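Long-range contact in 1,3-alpha-isomaltosidase (Kribbella flavida DSM 17836, PDB 5X3I), which hydrolyses the alpha-1,3-glucosidic linkages of the cyclic tetrasaccharide cyclobis-(1-6)-alpha-nigerosyl to yield isomaltose inside the cell: residues Q397-S402 against Q437-D442. The protein carries 1 engineered substitution. Sequence-based numbering, arbitrary orientation.
With SO4 (sulfate ion), chain D.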
loop_
_atom_site.group_PDB
_atom_site.type_symbol
_atom_site.label_atom_id
_atom_site.label_comp_id
_atom_site.label_asym_id
_atom_site.label_seq_id
_atom_site.Cartn_x
_atom_site.Cartn_y
_atom_site.Cartn_z
ATOM N N GLN A 397 3.042 -18.438 -3.587
ATOM C CA GLN A 397 3.513 -19.625 -4.266
ATOM C C GLN A 397 2.358 -20.295 -5.001
ATOM O O GLN A 397 1.474 -20.869 -4.371
ATOM C CB GLN A 397 4.134 -20.591 -3.271
ATOM C CG GLN A 397 4.837 -21.766 -3.904
ATOM C CD GLN A 397 6.149 -21.355 -4.549
ATOM O OE1 GLN A 397 6.682 -20.302 -4.247
ATOM N NE2 GLN A 397 6.656 -22.180 -5.449
ATOM N N LYS A 398 2.390 -20.234 -6.328
ATOM C CA LYS A 398 1.325 -20.774 -7.165
ATOM C C LYS A 398 1.115 -22.261 -6.922
ATOM O O LYS A 398 2.068 -23.030 -6.843
ATOM C CB LYS A 398 1.621 -20.536 -8.643
ATOM C CG LYS A 398 1.564 -19.085 -9.074
ATOM C CD LYS A 398 1.615 -18.981 -10.583
ATOM C CE LYS A 398 1.638 -17.544 -11.045
ATOM N NZ LYS A 398 1.674 -17.433 -12.518
ATOM N N THR A 399 -0.139 -22.632 -6.709
ATOM C CA THR A 399 -0.535 -24.027 -6.561
ATOM C C THR A 399 -1.146 -24.677 -7.809
ATOM O O THR A 399 -1.452 -25.858 -7.797
ATOM C CB THR A 399 -1.537 -24.161 -5.425
ATOM O OG1 THR A 399 -2.632 -23.273 -5.663
ATOM C CG2 THR A 399 -0.870 -23.783 -4.126
ATOM N N GLU A 400 -1.322 -23.908 -8.875
ATOM C CA GLU A 400 -2.076 -24.383 -10.033
ATOM C C GLU A 400 -1.280 -25.344 -10.912
ATOM O O GLU A 400 -1.816 -25.912 -11.855
ATOM C CB GLU A 400 -2.566 -23.199 -10.867
ATOM C CG GLU A 400 -1.478 -22.529 -11.672
ATOM C CD GLU A 400 -1.759 -21.064 -11.933
ATOM O OE1 GLU A 400 -1.868 -20.299 -10.953
ATOM O OE2 GLU A 400 -1.870 -20.682 -13.116
ATOM N N PHE A 401 -0.002 -25.525 -10.614
ATOM C CA PHE A 401 0.822 -26.436 -11.394
ATOM C C PHE A 401 1.067 -27.737 -10.657
ATOM O O PHE A 401 1.353 -27.736 -9.468
ATOM C CB PHE A 401 2.150 -25.774 -11.752
ATOM C CG PHE A 401 1.995 -24.552 -12.591
ATOM C CD1 PHE A 401 1.841 -24.655 -13.959
ATOM C CD2 PHE A 401 1.987 -23.299 -12.014
ATOM C CE1 PHE A 401 1.695 -23.534 -14.734
ATOM C CE2 PHE A 401 1.843 -22.173 -12.785
ATOM C CZ PHE A 401 1.695 -22.289 -14.147
ATOM N N SER A 402 0.930 -28.846 -11.373
ATOM C CA SER A 402 1.158 -30.171 -10.807
ATOM C C SER A 402 2.631 -30.525 -10.737
ATOM O O SER A 402 3.041 -31.313 -9.892
ATOM C CB SER A 402 0.430 -31.237 -11.629
ATOM O OG SER A 402 -0.884 -30.828 -11.954
ATOM N N GLN A 437 -5.592 -19.309 -5.355
ATOM C CA GLN A 437 -5.279 -20.398 -4.443
ATOM C C GLN A 437 -3.786 -20.546 -4.175
ATOM O O GLN A 437 -3.343 -21.603 -3.741
ATOM C CB GLN A 437 -5.817 -21.717 -4.999
ATOM C CG GLN A 437 -7.276 -21.672 -5.375
ATOM C CD GLN A 437 -8.158 -21.786 -4.169
ATOM O OE1 GLN A 437 -8.324 -22.874 -3.617
ATOM N NE2 GLN A 437 -8.717 -20.662 -3.731
ATOM N N ALA A 438 -3.019 -19.484 -4.393
ATOM C CA ALA A 438 -1.590 -19.530 -4.107
ATOM C C ALA A 438 -1.362 -19.552 -2.598
ATOM O O ALA A 438 -2.112 -18.935 -1.858
ATOM C CB ALA A 438 -0.878 -18.341 -4.742
ATOM N N LEU A 439 -0.333 -20.263 -2.147
ATOM C CA LEU A 439 0.065 -20.237 -0.732
ATOM C C LEU A 439 0.828 -18.963 -0.388
ATOM O O LEU A 439 1.455 -18.362 -1.251
ATOM C CB LEU A 439 0.936 -21.448 -0.389
ATOM C CG LEU A 439 0.444 -22.779 -0.945
ATOM C CD1 LEU A 439 1.373 -23.894 -0.554
ATOM C CD2 LEU A 439 -0.969 -23.050 -0.451
ATOM N N MET A 440 0.772 -18.560 0.874
ATOM C CA MET A 440 1.572 -17.443 1.366
ATOM C C MET A 440 2.697 -17.970 2.242
ATOM O O MET A 440 2.431 -18.674 3.204
ATOM C CB MET A 440 0.720 -16.451 2.171
ATOM C CG MET A 440 -0.330 -15.668 1.382
ATOM S SD MET A 440 -1.327 -14.591 2.454
ATOM C CE MET A 440 -0.197 -13.234 2.738
ATOM N N PRO A 441 3.957 -17.624 1.926
ATOM C CA PRO A 441 5.012 -18.055 2.848
ATOM C C PRO A 441 4.825 -17.364 4.191
ATOM O O PRO A 441 4.443 -16.202 4.224
ATOM C CB PRO A 441 6.305 -17.599 2.157
ATOM C CG PRO A 441 5.897 -16.426 1.351
ATOM C CD PRO A 441 4.461 -16.700 0.899
ATOM N N ASP A 442 5.117 -18.035 5.288
ATOM C CA ASP A 442 4.839 -17.379 6.540
ATOM C C ASP A 442 6.096 -16.636 6.939
ATOM O O ASP A 442 6.973 -17.175 7.597
ATOM C CB ASP A 442 4.453 -18.445 7.577
ATOM C CG ASP A 442 4.029 -17.874 8.911
ATOM O OD1 ASP A 442 4.241 -16.685 9.189
ATOM O OD2 ASP A 442 3.491 -18.661 9.706
HETATM S S SO4 D . 1.166 -28.837 -15.018
HETATM O O1 SO4 D . 2.187 -28.632 -13.999
HETATM O O2 SO4 D . 1.281 -30.205 -15.509
HETATM O O3 SO4 D . -0.163 -28.616 -14.452
HETATM O O4 SO4 D . 1.375 -27.899 -16.116
#
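The backbone O of Gln437 accepts hydrogen bonds from two side chains: the hydroxyl of Thr399, with OG1 2.6 Å from this O, and NE of Arg429. The hydroxyl does not lie in the plane of the carbonyl; it sits above it, 67° out. Thr399 is placed for this by its first torsion (chi1 55°), which sets OG1 between its own backbone N and carbonyl carbon and turns CG2 to the Leu439 side. There the methyl CG2 packs 3.6 Å from Leu439 CG and 3.7 Å from Leu439 CD2, the two side chains crossing at about a right angle. A valine in place of Thr399 would probably leave the Gln437 carbonyl with Arg429 but without its hydroxyl partner.

Next to this, Gln397 and Leu439 form a single antiparallel bridge, a hydrogen-bonded pair. Gln397 N donates to Leu439 O at 2.8 Å, nearly straight at 165°. Leu439 N returns a bond to Gln397 O at 2.9 Å, and this one is more bent. The methyl CB of Ala438 also rests against this acceptor, 3.5 Å from Gln397 O. Beyond the bridge, Ser402 N makes weak bonds to a sulfate ion, probably from the crystallisation liquor.

The contact lies in the TIM-barrel domain, away from the active-site residues. It joins the loop that follows barrel strand 388-393 to the loop before helix 446-454. Gln397 packs on helix 404-415, where its NE2 hydrogen-bonds to Val406 O, and both Gln397 and Pro441 touch Trp452 of helix 446-454.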